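Side-chain contacts in cytosolic phospholipase A2 delta (Homo sapiens, PDB 5IZ5), which hydrolyses glycerophospholipids at the sn-2 position in a calcium-dependent manner, with a preference for linoleic acid there: residues B[629-632]-B[633-637]; B[663-666]-B[667-670]; B[688-691]-B[692-696]; B[707-710]-B[711-714]. The protein carries 3 engineered substitutions. One frame throughout, in Å; residues are numbered along the deposited sequence.

Contact 1: residues B[629-632]-B[633-637]; sequences ADYQ and LDSMP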
loop_
_atom_site.group_PDB
_atom_site.type_symbol
_atom_site.label_atom_id
_atom_site.label_comp_id
_atom_site.label_asym_id
_atom_site.label_seq_id
_atom_site.Cartn_x
_atom_site.Cartn_y
_atom_site.Cartn_z
ATOM N N ALA B 629 12.590 -7.219 1.720
ATOM C CA ALA B 629 11.999 -8.524 2.072
ATOM C C ALA B 629 11.962 -8.852 3.573
ATOM O O ALA B 629 12.993 -8.846 4.231
ATOM C CB ALA B 629 12.694 -9.664 1.328
ATOM N N ASP B 630 10.748 -9.123 4.072
ATOM C CA ASP B 630 10.472 -9.844 5.336
ATOM C C ASP B 630 10.817 -11.317 5.132
ATOM O O ASP B 630 10.070 -12.034 4.466
ATOM C CB ASP B 630 8.968 -9.759 5.700
ATOM C CG ASP B 630 8.620 -8.555 6.569
ATOM O OD1 ASP B 630 8.006 -7.612 6.025
ATOM O OD2 ASP B 630 8.925 -8.560 7.794
ATOM N N TYR B 631 11.899 -11.802 5.734
ATOM C CA TYR B 631 12.539 -13.012 5.201
ATOM C C TYR B 631 11.564 -14.167 4.904
ATOM O O TYR B 631 11.374 -14.570 3.741
ATOM C CB TYR B 631 13.659 -13.521 6.118
ATOM C CG TYR B 631 14.082 -14.951 5.804
ATOM C CD1 TYR B 631 14.328 -15.875 6.821
ATOM C CD2 TYR B 631 14.204 -15.386 4.480
ATOM C CE1 TYR B 631 14.699 -17.181 6.525
ATOM C CE2 TYR B 631 14.566 -16.688 4.176
ATOM C CZ TYR B 631 14.815 -17.580 5.200
ATOM O OH TYR B 631 15.177 -18.872 4.896
ATOM N N GLN B 632 10.951 -14.681 5.965
ATOM C CA GLN B 632 10.292 -15.995 5.921
ATOM C C GLN B 632 9.095 -15.994 4.984
ATOM O O GLN B 632 8.973 -16.849 4.107
ATOM C CB GLN B 632 9.819 -16.415 7.320
ATOM C CG GLN B 632 10.863 -16.246 8.437
ATOM C CD GLN B 632 11.699 -17.489 8.707
ATOM O OE1 GLN B 632 12.918 -17.399 8.861
ATOM N NE2 GLN B 632 11.052 -18.650 8.787
ATOM N N LEU B 633 8.197 -15.043 5.195
ATOM C CA LEU B 633 7.037 -14.912 4.315
ATOM C C LEU B 633 7.407 -14.581 2.862
ATOM O O LEU B 633 6.749 -15.050 1.920
ATOM C CB LEU B 633 6.038 -13.875 4.883
ATOM C CG LEU B 633 4.649 -14.480 5.070
ATOM C CD1 LEU B 633 3.844 -13.796 6.166
ATOM C CD2 LEU B 633 3.889 -14.474 3.758
ATOM N N ASP B 634 8.473 -13.813 2.674
ATOM C CA ASP B 634 8.884 -13.407 1.332
ATOM C C ASP B 634 9.546 -14.534 0.538
ATOM O O ASP B 634 9.481 -14.544 -0.692
ATOM C CB ASP B 634 9.771 -12.167 1.404
ATOM C CG ASP B 634 9.023 -10.956 1.943
ATOM O OD1 ASP B 634 7.775 -10.967 1.977
ATOM O OD2 ASP B 634 9.673 -9.986 2.348
ATOM N N SER B 635 10.141 -15.501 1.235
ATOM C CA SER B 635 10.664 -16.708 0.559
ATOM C C SER B 635 9.533 -17.639 0.054
ATOM O O SER B 635 9.809 -18.656 -0.588
ATOM C CB SER B 635 11.653 -17.483 1.456
ATOM O OG SER B 635 10.985 -18.233 2.457
ATOM N N MET B 636 8.277 -17.279 0.343
ATOM C CA MET B 636 7.096 -18.033 -0.091
ATOM C C MET B 636 6.362 -17.275 -1.196
ATOM O O MET B 636 5.447 -16.486 -0.929
ATOM C CB MET B 636 6.140 -18.281 1.078
ATOM C CG MET B 636 6.736 -19.111 2.206
ATOM S SD MET B 636 7.157 -20.808 1.747
ATOM C CE MET B 636 5.526 -21.525 1.554
ATOM N N PRO B 637 6.747 -17.527 -2.452
ATOM C CA PRO B 637 6.231 -16.698 -3.531
ATOM C C PRO B 637 4.722 -16.835 -3.771
ATOM O O PRO B 637 4.071 -15.848 -4.115
ATOM C CB PRO B 637 7.049 -17.159 -4.738
ATOM C CG PRO B 637 7.382 -18.574 -4.426
ATOM C CD PRO B 637 7.628 -18.599 -2.952
#
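S635 closes the short helix 631-634 by folding its hydroxyl back onto the last turn: OG gives a hydrogen bond to the carbonyl O of Q632 at 2.9 Å. The torsion explains the reach, since chi1 of 77° sets OG between the backbone N and the carbonyl carbon, on the side where the Q632 carbonyl emerges. The donor does not arrive head-on; it stands 25° out of the carbonyl plane. The same serine is held through its backbone, with S635 N bonded to Y631 O at 2.9 Å and only weakly to Q632 O. The Q632 carbonyl at this helix end is therefore gripped mainly by a side chain. The Y631 ring meets S635 obliquely, its CE2 4.1 Å from S635 CB, a loose apolar touch.

One residue earlier, D634 N bonds to D630 O at 3.0 Å, closing the first turn after D630, which sits at the N-cap position without a capping bond from its carboxylate. The D634 side chain is buried and turns back toward the 629-630 backbone, where its OD2 is modelled implausibly close, so its exact placement there is doubtful. The other oxygen has a clear role: OD1 forms a salt bridge with K496, and the D634 carbonyl accepts from Y619 OH. Those two ties fix this little helix to the surrounding loops of the PLA2c region, at the surface and away from the annotated sites. Past the serine, M636 N bonds to L633 O at 3.1 Å, and M636 CG rests 3.7 Å from Q632 O.

Contact 2: residues B[663-666]-B[667-670]; sequences MFRP and GRRL. With SO4 (sulfate ion), chain N.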
loop_
_atom_site.group_PDB
_atom_site.type_symbol
_atom_site.label_atom_id
_atom_site.label_comp_id
_atom_site.label_asym_id
_atom_site.label_seq_id
_atom_site.Cartn_x
_atom_site.Cartn_y
_atom_site.Cartn_z
ATOM N N MET B 663 12.605 8.173 1.522
ATOM C CA MET B 663 13.928 8.786 1.366
ATOM C C MET B 663 14.987 7.802 0.855
ATOM O O MET B 663 16.072 8.233 0.484
ATOM C CB MET B 663 14.394 9.437 2.679
ATOM C CG MET B 663 13.519 10.591 3.168
ATOM S SD MET B 663 13.345 11.892 1.929
ATOM C CE MET B 663 12.266 13.067 2.740
ATOM N N PHE B 664 14.675 6.501 0.808
ATOM C CA PHE B 664 15.633 5.486 0.337
ATOM C C PHE B 664 15.200 4.673 -0.877
ATOM O O PHE B 664 15.812 3.654 -1.191
ATOM C CB PHE B 664 15.994 4.546 1.488
ATOM C CG PHE B 664 16.679 5.243 2.608
ATOM C CD1 PHE B 664 18.033 5.498 2.537
ATOM C CD2 PHE B 664 15.966 5.693 3.710
ATOM C CE1 PHE B 664 18.674 6.165 3.558
ATOM C CE2 PHE B 664 16.600 6.361 4.736
ATOM C CZ PHE B 664 17.960 6.599 4.657
ATOM N N ARG B 665 14.155 5.111 -1.562
ATOM C CA ARG B 665 13.828 4.514 -2.846
ATOM C C ARG B 665 15.023 4.733 -3.782
ATOM O O ARG B 665 15.591 5.826 -3.801
ATOM C CB ARG B 665 12.575 5.152 -3.436
ATOM C CG ARG B 665 12.215 4.596 -4.803
ATOM C CD ARG B 665 10.890 5.125 -5.309
ATOM N NE ARG B 665 10.612 4.653 -6.664
ATOM C CZ ARG B 665 9.512 4.942 -7.358
ATOM N NH1 ARG B 665 8.552 5.707 -6.834
ATOM N NH2 ARG B 665 9.364 4.460 -8.588
ATOM N N PRO B 666 15.417 3.696 -4.548
ATOM C CA PRO B 666 16.545 3.848 -5.473
ATOM C C PRO B 666 16.376 5.022 -6.438
ATOM O O PRO B 666 15.286 5.240 -6.962
ATOM C CB PRO B 666 16.555 2.521 -6.239
ATOM C CG PRO B 666 15.932 1.541 -5.307
ATOM C CD PRO B 666 14.898 2.315 -4.538
ATOM N N GLY B 667 17.450 5.775 -6.654
ATOM C CA GLY B 667 17.409 6.922 -7.549
ATOM C C GLY B 667 17.289 8.254 -6.841
ATOM O O GLY B 667 17.695 9.273 -7.389
ATOM N N ARG B 668 16.746 8.267 -5.626
ATOM C CA ARG B 668 16.502 9.533 -4.928
ATOM C C ARG B 668 17.783 10.190 -4.386
ATOM O O ARG B 668 17.890 11.416 -4.381
ATOM C CB ARG B 668 15.447 9.358 -3.828
ATOM C CG ARG B 668 14.086 8.960 -4.389
ATOM C CD ARG B 668 12.933 9.676 -3.710
ATOM N NE ARG B 668 11.704 9.532 -4.493
ATOM C CZ ARG B 668 10.672 8.750 -4.182
ATOM N NH1 ARG B 668 10.671 8.018 -3.072
ATOM N NH2 ARG B 668 9.619 8.702 -4.993
ATOM N N ARG B 669 18.734 9.381 -3.924
ATOM C CA ARG B 669 20.081 9.856 -3.553
ATOM C C ARG B 669 20.076 11.052 -2.613
ATOM O O ARG B 669 20.637 12.095 -2.946
ATOM C CB ARG B 669 20.890 10.277 -4.788
ATOM C CG ARG B 669 21.841 9.247 -5.397
ATOM C CD ARG B 669 21.222 8.535 -6.579
ATOM N NE ARG B 669 22.248 7.872 -7.381
ATOM C CZ ARG B 669 22.063 7.383 -8.608
ATOM N NH1 ARG B 669 20.877 7.459 -9.210
ATOM N NH2 ARG B 669 23.079 6.808 -9.242
ATOM N N LEU B 670 19.475 10.915 -1.442
ATOM C CA LEU B 670 19.443 12.033 -0.510
ATOM C C LEU B 670 20.800 12.300 0.116
ATOM O O LEU B 670 21.513 11.375 0.517
ATOM C CB LEU B 670 18.368 11.853 0.568
ATOM C CG LEU B 670 17.056 12.398 0.001
ATOM C CD1 LEU B 670 16.202 11.278 -0.566
ATOM C CD2 LEU B 670 16.312 13.220 1.030
HETATM S S SO4 N . 20.669 4.558 -5.874
HETATM O O1 SO4 N . 20.366 5.632 -4.905
HETATM O O2 SO4 N . 22.123 4.288 -5.865
HETATM O O3 SO4 N . 19.956 3.322 -5.480
HETATM O O4 SO4 N . 20.265 4.971 -7.240
HETATM O O HOH W 1 18.630 8.312 -0.715
#
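Two arginines of like charge, R665 and R668, lie against each other in a buried place, with R665 NH1 only 3.7 Å from R668 NH2. They are the first and last residues of a type II beta turn, closed by R668 N bonding to R665 O at 3.3 Å, and both side chains leave it on the same side. R665 runs out fully extended, CG anti to the backbone N (chi1 178°), which lays its aliphatic part along the neighbour: CD sits over one face of the R668 guanidinium, toward its rim, and CB is 3.5 Å from R668 NH1. The two guanidinium planes are turned 76° apart, so the groups do not stack.

G667, with no side chain, takes the positive phi of 101° at the third turn position. Its N-H makes weak hydrogen bonds to a sulfate, probably from the crystallisation liquor; R669 lays a guanidinium face against sulfate O4, with NH1 3.2 Å from that oxygen. At the open end of the hairpin-like loop, a water donates to M663 O and accepts from L670 N, both at 2.8 Å, while M663 SD packs on L670 CD2 at 3.4 Å beside strand 360-363.

Acidic partners surround the arginine pair. E486 bridges both, R665 is also paired with E491 and R668 with E294, and F500 makes a cation-pi contact with R665. The carboxylates of E486, E491 and E294 probably balance the two positive charges where this loop meets the catalytic-domain sheet.

Contact 3: residues B[688-691]-B[692-696]; sequences QQTE and LYCRA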
loop_
_atom_site.group_PDB
_atom_site.type_symbol
_atom_site.label_atom_id
_atom_site.label_comp_id
_atom_site.label_asym_id
_atom_site.label_seq_id
_atom_site.Cartn_x
_atom_site.Cartn_y
_atom_site.Cartn_z
ATOM N N GLN B 688 16.079 5.909 15.833
ATOM C CA GLN B 688 16.859 4.711 16.183
ATOM C C GLN B 688 16.310 3.435 15.566
ATOM O O GLN B 688 17.077 2.583 15.095
ATOM C CB GLN B 688 16.964 4.549 17.700
ATOM C CG GLN B 688 17.937 5.534 18.313
ATOM C CD GLN B 688 18.092 5.382 19.810
ATOM O OE1 GLN B 688 17.110 5.242 20.544
ATOM N NE2 GLN B 688 19.333 5.402 20.273
ATOM N N GLN B 689 14.986 3.313 15.554
ATOM C CA GLN B 689 14.352 2.155 14.954
ATOM C C GLN B 689 14.619 2.191 13.469
ATOM O O GLN B 689 14.962 1.159 12.887
ATOM C CB GLN B 689 12.848 2.165 15.184
ATOM C CG GLN B 689 12.428 2.277 16.650
ATOM C CD GLN B 689 11.206 1.445 16.972
ATOM O OE1 GLN B 689 10.133 1.989 17.232
ATOM N NE2 GLN B 689 11.353 0.123 16.940
ATOM N N THR B 690 14.479 3.372 12.851
ATOM C CA THR B 690 14.776 3.472 11.416
ATOM C C THR B 690 16.231 3.098 11.132
ATOM O O THR B 690 16.497 2.438 10.143
ATOM C CB THR B 690 14.369 4.776 10.665
ATOM O OG1 THR B 690 15.501 5.279 9.942
ATOM C CG2 THR B 690 13.811 5.843 11.555
ATOM N N GLU B 691 17.165 3.497 11.997
ATOM C CA GLU B 691 18.576 3.145 11.797
ATOM C C GLU B 691 18.781 1.629 11.820
ATOM O O GLU B 691 19.463 1.077 10.960
ATOM C CB GLU B 691 19.480 3.795 12.844
ATOM C CG GLU B 691 20.968 3.591 12.515
ATOM C CD GLU B 691 21.608 2.451 13.280
ATOM O OE1 GLU B 691 21.428 2.382 14.514
ATOM O OE2 GLU B 691 22.304 1.627 12.639
ATOM N N LEU B 692 18.207 0.965 12.819
ATOM C CA LEU B 692 18.245 -0.501 12.896
ATOM C C LEU B 692 17.607 -1.136 11.670
ATOM O O LEU B 692 18.141 -2.085 11.096
ATOM C CB LEU B 692 17.488 -1.010 14.129
ATOM C CG LEU B 692 18.252 -1.945 15.084
ATOM C CD1 LEU B 692 17.327 -2.530 16.143
ATOM C CD2 LEU B 692 18.932 -3.082 14.326
ATOM N N TYR B 693 16.451 -0.604 11.290
ATOM C CA TYR B 693 15.710 -1.073 10.126
ATOM C C TYR B 693 16.581 -0.981 8.866
ATOM O O TYR B 693 16.676 -1.950 8.113
ATOM C CB TYR B 693 14.428 -0.245 10.009
ATOM C CG TYR B 693 13.335 -0.771 9.105
ATOM C CD1 TYR B 693 12.447 -1.755 9.547
ATOM C CD2 TYR B 693 13.135 -0.232 7.840
ATOM C CE1 TYR B 693 11.420 -2.217 8.736
ATOM C CE2 TYR B 693 12.113 -0.685 7.025
ATOM C CZ TYR B 693 11.260 -1.676 7.475
ATOM O OH TYR B 693 10.247 -2.110 6.653
ATOM N N CYS B 694 17.245 0.162 8.670
ATOM C CA CYS B 694 18.170 0.379 7.545
ATOM C C CYS B 694 19.374 -0.545 7.605
ATOM O O CYS B 694 19.813 -1.054 6.572
ATOM C CB CYS B 694 18.692 1.825 7.513
ATOM S SG CYS B 694 17.474 3.058 7.031
ATOM N N ARG B 695 19.923 -0.736 8.806
ATOM C CA ARG B 695 21.129 -1.545 8.970
ATOM C C ARG B 695 20.855 -3.002 8.628
ATOM O O ARG B 695 21.668 -3.652 7.977
ATOM C CB ARG B 695 21.686 -1.455 10.398
ATOM C CG ARG B 695 23.154 -1.848 10.492
ATOM C CD ARG B 695 23.524 -2.616 11.756
ATOM N NE ARG B 695 22.916 -2.145 13.004
ATOM C CZ ARG B 695 23.198 -0.994 13.615
ATOM N NH1 ARG B 695 24.055 -0.126 13.085
ATOM N NH2 ARG B 695 22.590 -0.692 14.757
ATOM N N ALA B 696 19.701 -3.506 9.055
ATOM C CA ALA B 696 19.308 -4.876 8.737
ATOM C C ALA B 696 19.219 -5.110 7.223
ATOM O O ALA B 696 19.436 -6.226 6.756
ATOM C CB ALA B 696 17.985 -5.216 9.409
#
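E691 and R695 meet because both leave the helix with CG anti to the backbone N (chi1 -172° and -159°) and then bend, the glutamate at chi2 and the arginine at chi2 and chi3. This is an i to i+4 salt bridge along helix 685-696. E691 OE2 lies over one face of the guanidinium, 2.5 Å from R695 NH1, which is very short; the carboxylate and guanidinium planes stand 64° apart, so this is not a flat, two-pronged pairing. R695 is exposed, and the bridge runs along the outer surface of the helix, with E691 also touching F701 of a nearby loop.

Four successive backbone bonds run along this turn, from L692 N to Q688 O through R695 N to E691 O, the last 2.9 Å long. Y693, also anti to its N, is partly exposed; its OH accepts a hydrogen bond from W484 NE1, while R697 makes a cation-pi contact with its ring. The buried face belongs to T690 and C694, T690 packing on T658 and S660. T690 OG1 has no polar partner in the model; C694 SG lies 4.2 Å from it.

Contact 4: residues B[707-710]-B[711-714]; sequences SPQD and QHQP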
loop_
_atom_site.group_PDB
_atom_site.type_symbol
_atom_site.label_atom_id
_atom_site.label_comp_id
_atom_site.label_asym_id
_atom_site.label_seq_id
_atom_site.Cartn_x
_atom_site.Cartn_y
_atom_site.Cartn_z
ATOM N N SER B 707 23.945 10.983 23.457
ATOM C CA SER B 707 24.541 10.792 24.779
ATOM C C SER B 707 23.461 10.734 25.862
ATOM O O SER B 707 22.326 11.131 25.621
ATOM C CB SER B 707 25.498 11.945 25.086
ATOM O OG SER B 707 24.776 13.145 25.315
ATOM N N PRO B 708 23.809 10.240 27.064
ATOM C CA PRO B 708 22.857 10.279 28.182
ATOM C C PRO B 708 22.306 11.690 28.429
ATOM O O PRO B 708 21.120 11.854 28.732
ATOM C CB PRO B 708 23.693 9.812 29.378
ATOM C CG PRO B 708 24.799 9.002 28.792
ATOM C CD PRO B 708 25.050 9.516 27.405
ATOM N N GLN B 709 23.174 12.688 28.296
ATOM C CA GLN B 709 22.785 14.090 28.412
ATOM C C GLN B 709 21.765 14.483 27.340
ATOM O O GLN B 709 20.797 15.188 27.634
ATOM C CB GLN B 709 24.032 14.983 28.318
ATOM C CG GLN B 709 23.778 16.490 28.304
ATOM C CD GLN B 709 22.900 16.997 29.445
ATOM O OE1 GLN B 709 22.201 17.999 29.290
ATOM N NE2 GLN B 709 22.944 16.327 30.595
ATOM N N ASP B 710 21.990 14.030 26.104
ATOM C CA ASP B 710 21.055 14.275 24.998
ATOM C C ASP B 710 19.660 13.738 25.311
ATOM O O ASP B 710 18.666 14.405 25.050
ATOM C CB ASP B 710 21.555 13.638 23.692
ATOM C CG ASP B 710 22.789 14.323 23.132
ATOM O OD1 ASP B 710 22.901 15.554 23.254
ATOM O OD2 ASP B 710 23.648 13.629 22.555
ATOM N N GLN B 711 19.594 12.530 25.864
ATOM C CA GLN B 711 18.312 11.934 26.265
ATOM C C GLN B 711 17.681 12.646 27.455
ATOM O O GLN B 711 16.477 12.888 27.458
ATOM C CB GLN B 711 18.470 10.439 26.552
ATOM C CG GLN B 711 18.374 9.611 25.271
ATOM C CD GLN B 711 19.561 8.693 25.073
ATOM O OE1 GLN B 711 20.658 9.173 24.831
ATOM N NE2 GLN B 711 19.355 7.375 25.162
ATOM N N HIS B 712 18.489 12.973 28.460
ATOM C CA HIS B 712 17.989 13.697 29.630
ATOM C C HIS B 712 17.349 15.028 29.232
ATOM O O HIS B 712 16.238 15.340 29.664
ATOM C CB HIS B 712 19.105 13.946 30.653
ATOM C CG HIS B 712 18.676 14.807 31.806
ATOM N ND1 HIS B 712 17.585 14.506 32.597
ATOM C CD2 HIS B 712 19.174 15.972 32.284
ATOM C CE1 HIS B 712 17.436 15.445 33.516
ATOM N NE2 HIS B 712 18.386 16.347 33.348
ATOM N N GLN B 713 18.062 15.803 28.415
ATOM C CA GLN B 713 17.555 17.089 27.923
ATOM C C GLN B 713 17.917 17.252 26.450
ATOM O O GLN B 713 19.034 17.667 26.121
ATOM C CB GLN B 713 18.067 18.272 28.746
ATOM C CG GLN B 713 17.555 18.321 30.181
ATOM C CD GLN B 713 17.979 19.580 30.925
ATOM O OE1 GLN B 713 17.150 20.256 31.537
ATOM N NE2 GLN B 713 19.271 19.904 30.876
ATOM N N PRO B 714 16.986 16.884 25.555
ATOM C CA PRO B 714 17.227 17.105 24.133
ATOM C C PRO B 714 17.168 18.580 23.773
ATOM O O PRO B 714 16.435 19.343 24.395
ATOM C CB PRO B 714 16.113 16.312 23.438
ATOM C CG PRO B 714 15.090 16.033 24.477
ATOM C CD PRO B 714 15.745 16.130 25.815
#
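Q709 reaches along the exposed side of helix 708-712 toward both H712 and Q713, and its amide is turned steeply against each. Its plane is 70° from the H712 imidazole, with NE2 at the ring edge, 4.1 Å from CD2. Against the Q713 amide the angle is 86°, and Q709 OE1 stays 3.8 Å from Q713 NE2. These are loose contacts between groups set steeply across each other, and neither amounts to a bond. Q709 and H712 both have CG anti to the backbone N, Q709 then bending at chi2, which carries its amide forward over the following turn.

The firm structure is at the N-terminal end, where S707 and D710 form a capping box. D710 N bonds to S707 OG, and S707 N returns the favour to D710 OD2 at 2.8 Å, meeting that oxygen on its anti side, 27° out of the carboxylate plane; S707 OG adds a weak bond to the same oxygen. The other carboxylate oxygen, OD1, forms a salt bridge with R715, just past the helix, so one aspartate ties the cap to the chain that follows.

From there the backbone bonds step along: Q711 N to S707 O, H712 N to P708 O, and Q713 N to Q709 O at 2.9 Å. Q713 leaves helical angles, and P714, which packs on P683 and P735, ends the run: its nitrogen has no hydrogen to give, although it lies 3.0 Å from D710 O.

Overall arrangement
Contact 2 is the buried member of the set, contact 3 is partly buried, and contacts 1 and 4 lie at the surface. Contacts 2 and 3 touch through F664 CE2 and C694 SG, 4.1 Å apart, placing helix 685-696 against the 663-670 loop; contact 4 follows on the next helix, its nearest atoms about 5 Å from contact 3. Chemistry tracks position. Inside, paired arginines are matched by several carboxylates; on the partly exposed helix, the charged pairing across the segments is a single glutamate-arginine bridge. The two surface helices are both short, yet contact 1 features a serine at its C-terminal end, whereas contact 4 is secured at its N-terminal end by a reciprocal box.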